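Local coordinates for uncharacterized protein Atu1656/AGR_C_3050 (Agrobacterium tumefaciens, PDB 2OJH) that is of unknown function but belongs to the TolB family and folds as a six-bladed beta-propeller, a scaffold that in relatives often binds other molecules, at residues 175-183 and 220-228. Numbering follows the deposited sequence.
Sequences NDGPDYSPD and WFPHPSPSG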
loop_
_atom_site.group_PDB
_atom_site.type_symbol
_atom_site.label_atom_id
_atom_site.label_comp_id
_atom_site.label_asym_id
_atom_site.label_seq_id
_atom_site.Cartn_x
_atom_site.Cartn_y
_atom_site.Cartn_z
ATOM N N ASN A 175 4.831 -3.062 13.837
ATOM C CA ASN A 175 3.727 -2.286 13.288
ATOM C C ASN A 175 4.084 -1.899 11.887
ATOM O O ASN A 175 5.172 -1.377 11.654
ATOM C CB ASN A 175 3.474 -1.041 14.140
ATOM C CG ASN A 175 3.254 -1.385 15.579
ATOM O OD1 ASN A 175 2.197 -1.934 15.951
ATOM N ND2 ASN A 175 4.266 -1.137 16.407
ATOM N N ASP A 176 3.165 -2.136 10.956
ATOM C CA ASP A 176 3.487 -2.011 9.541
ATOM C C ASP A 176 2.279 -1.527 8.747
ATOM O O ASP A 176 1.163 -1.414 9.283
ATOM C CB ASP A 176 3.936 -3.377 9.027
ATOM C CG ASP A 176 4.820 -3.296 7.795
ATOM O OD1 ASP A 176 4.832 -2.276 7.080
ATOM O OD2 ASP A 176 5.511 -4.299 7.549
ATOM N N GLY A 177 2.520 -1.192 7.473
ATOM C CA GLY A 177 1.442 -0.865 6.527
ATOM C C GLY A 177 0.415 0.187 6.919
ATOM O O GLY A 177 -0.793 -0.105 6.897
ATOM N N PRO A 178 0.874 1.422 7.237
ATOM C CA PRO A 178 -0.040 2.511 7.590
ATOM C C PRO A 178 -0.710 3.183 6.402
ATOM O O PRO A 178 -0.047 3.466 5.381
ATOM C CB PRO A 178 0.869 3.520 8.306
ATOM C CG PRO A 178 2.229 3.263 7.772
ATOM C CD PRO A 178 2.293 1.840 7.327
ATOM N N ASP A 179 -1.988 3.517 6.540
ATOM C CA ASP A 179 -2.679 4.253 5.459
ATOM C C ASP A 179 -3.775 5.095 6.131
ATOM O O ASP A 179 -4.384 4.657 7.092
ATOM C CB ASP A 179 -3.254 3.226 4.468
ATOM C CG ASP A 179 -3.734 3.834 3.158
ATOM O OD1 ASP A 179 -3.604 5.055 2.970
ATOM O OD2 ASP A 179 -4.224 3.057 2.297
ATOM N N TYR A 180 -3.990 6.318 5.661
ATOM C CA TYR A 180 -4.946 7.215 6.304
ATOM C C TYR A 180 -6.412 6.894 6.027
ATOM O O TYR A 180 -6.764 6.448 4.932
ATOM C CB TYR A 180 -4.734 8.637 5.810
ATOM C CG TYR A 180 -3.439 9.279 6.225
ATOM C CD1 TYR A 180 -2.253 9.013 5.537
ATOM C CD2 TYR A 180 -3.397 10.158 7.302
ATOM C CE1 TYR A 180 -1.052 9.644 5.910
ATOM C CE2 TYR A 180 -2.216 10.768 7.681
ATOM C CZ TYR A 180 -1.046 10.511 6.979
ATOM O OH TYR A 180 0.121 11.154 7.367
ATOM N N SER A 181 -7.277 7.175 6.997
ATOM C CA SER A 181 -8.705 7.289 6.710
ATOM C C SER A 181 -8.917 8.594 5.917
ATOM O O SER A 181 -8.138 9.545 6.096
ATOM C CB SER A 181 -9.523 7.298 8.002
ATOM O OG SER A 181 -9.178 8.401 8.827
ATOM N N PRO A 182 -9.951 8.657 5.048
ATOM C CA PRO A 182 -10.153 9.868 4.224
ATOM C C PRO A 182 -10.540 11.130 5.017
ATOM O O PRO A 182 -10.369 12.237 4.513
ATOM C CB PRO A 182 -11.288 9.476 3.270
ATOM C CG PRO A 182 -11.973 8.331 3.906
ATOM C CD PRO A 182 -10.964 7.621 4.761
ATOM N N ASP A 183 -11.040 10.977 6.242
ATOM C CA ASP A 183 -11.326 12.154 7.075
ATOM C C ASP A 183 -10.058 12.692 7.728
ATOM O O ASP A 183 -10.051 13.774 8.317
ATOM C CB ASP A 183 -12.411 11.858 8.110
ATOM C CG ASP A 183 -11.952 10.920 9.220
ATOM O OD1 ASP A 183 -10.750 10.556 9.316
ATOM O OD2 ASP A 183 -12.838 10.547 10.022
ATOM N N TRP A 220 -3.282 -7.943 6.753
ATOM C CA TRP A 220 -2.174 -7.171 6.239
ATOM C C TRP A 220 -2.695 -6.134 5.241
ATOM O O TRP A 220 -3.784 -6.283 4.672
ATOM C CB TRP A 220 -1.209 -8.127 5.511
ATOM C CG TRP A 220 -0.200 -8.849 6.419
ATOM C CD1 TRP A 220 -0.364 -10.038 7.090
ATOM C CD2 TRP A 220 1.110 -8.390 6.715
ATOM N NE1 TRP A 220 0.804 -10.344 7.798
ATOM C CE2 TRP A 220 1.709 -9.317 7.578
ATOM C CE3 TRP A 220 1.839 -7.236 6.340
ATOM C CZ2 TRP A 220 3.009 -9.139 8.072
ATOM C CZ3 TRP A 220 3.118 -7.069 6.837
ATOM C CH2 TRP A 220 3.694 -8.017 7.675
ATOM N N PHE A 221 -1.922 -5.093 5.002
ATOM C CA PHE A 221 -2.251 -4.154 3.947
ATOM C C PHE A 221 -3.632 -3.468 4.050
ATOM O O PHE A 221 -4.376 -3.448 3.057
ATOM C CB PHE A 221 -2.129 -4.820 2.551
ATOM C CG PHE A 221 -1.015 -5.827 2.435
ATOM C CD1 PHE A 221 0.335 -5.442 2.611
ATOM C CD2 PHE A 221 -1.311 -7.157 2.133
ATOM C CE1 PHE A 221 1.373 -6.401 2.542
ATOM C CE2 PHE A 221 -0.281 -8.127 2.043
ATOM C CZ PHE A 221 1.061 -7.751 2.247
ATOM N N PRO A 222 -3.980 -2.870 5.213
ATOM C CA PRO A 222 -5.256 -2.110 5.242
ATOM C C PRO A 222 -5.258 -0.846 4.373
ATOM O O PRO A 222 -4.316 -0.013 4.441
ATOM C CB PRO A 222 -5.439 -1.799 6.746
ATOM C CG PRO A 222 -4.016 -1.762 7.299
ATOM C CD PRO A 222 -3.313 -2.873 6.536
ATOM N N HIS A 223 -6.276 -0.737 3.498
ATOM C CA HIS A 223 -6.528 0.479 2.764
ATOM C C HIS A 223 -7.970 0.948 2.958
ATOM O O HIS A 223 -8.893 0.338 2.440
ATOM C CB HIS A 223 -6.164 0.287 1.279
ATOM C CG HIS A 223 -4.779 -0.248 1.075
ATOM N ND1 HIS A 223 -3.655 0.464 1.427
ATOM C CD2 HIS A 223 -4.337 -1.438 0.597
ATOM C CE1 HIS A 223 -2.579 -0.242 1.134
ATOM N NE2 HIS A 223 -2.962 -1.396 0.617
ATOM N N PRO A 224 -8.158 2.008 3.757
ATOM C CA PRO A 224 -9.439 2.697 3.819
ATOM C C PRO A 224 -9.860 3.304 2.460
ATOM O O PRO A 224 -9.056 3.961 1.777
ATOM C CB PRO A 224 -9.209 3.791 4.857
ATOM C CG PRO A 224 -8.041 3.358 5.658
ATOM C CD PRO A 224 -7.174 2.567 4.703
ATOM N N SER A 225 -11.108 3.056 2.086
ATOM C CA SER A 225 -11.676 3.602 0.848
ATOM C C SER A 225 -11.795 5.126 0.950
ATOM O O SER A 225 -12.161 5.646 2.014
ATOM C CB SER A 225 -13.063 2.989 0.621
ATOM O OG SER A 225 -13.779 3.653 -0.407
ATOM N N PRO A 226 -11.508 5.855 -0.145
ATOM C CA PRO A 226 -11.744 7.311 -0.106
ATOM C C PRO A 226 -13.197 7.716 0.191
ATOM O O PRO A 226 -13.465 8.889 0.533
ATOM C CB PRO A 226 -11.338 7.790 -1.496
ATOM C CG PRO A 226 -11.075 6.593 -2.305
ATOM C CD PRO A 226 -10.950 5.405 -1.435
ATOM N N SER A 227 -14.125 6.770 0.090
ATOM C CA SER A 227 -15.521 7.078 0.305
ATOM C C SER A 227 -15.903 6.969 1.777
ATOM O O SER A 227 -17.025 7.322 2.172
ATOM C CB SER A 227 -16.394 6.211 -0.590
ATOM O OG SER A 227 -16.177 6.557 -1.949
ATOM N N GLY A 228 -14.965 6.469 2.579
ATOM C CA GLY A 228 -15.079 6.495 4.032
ATOM C C GLY A 228 -15.981 5.483 4.676
ATOM O O GLY A 228 -16.337 5.643 5.851
HETATM O O HOH W 1 -1.578 -0.124 4.224
HETATM O O HOH W 2 -6.340 3.702 0.758
#
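W220 and D176 open the contact between the innermost strands of successive beta-propeller blades, 175-180 and 217-224, which run side by side in the same direction along the central channel, segment axes 6.4 Å apart. The six-membered end of the indole turns its edge to D176, CZ3 lying 3.7 Å from OD2, while the indole stacks on H243. P222 follows, CG against the G177 carbonyl oxygen. No backbone hydrogen bond joins the two segments; a water bridges G177 O and P222 O. H223 makes the one direct hydrogen bond across: its ND1-H donates to D179 OD2 at 2.8 Å. OD2 lies close to the imidazole plane, while ND1 approaches from the anti side, 27° out of the plane of a carboxylate turned 71° from the ring. D179 points across, and CG anti to the backbone N (chi1 -168°) sets OD2 beside the ring. With NE2 held by M274 O, both imidazole nitrogens are gripped. P224 lays CG on Y180 O at 3.4 Å, and a second water bridges its carbonyl oxygen to D179 OD2. Past the strands, the type I turn S225-G228 receives the P182 ring, whose CG sits 3.3 Å from S225 O and 3.6 Å from G228 CA.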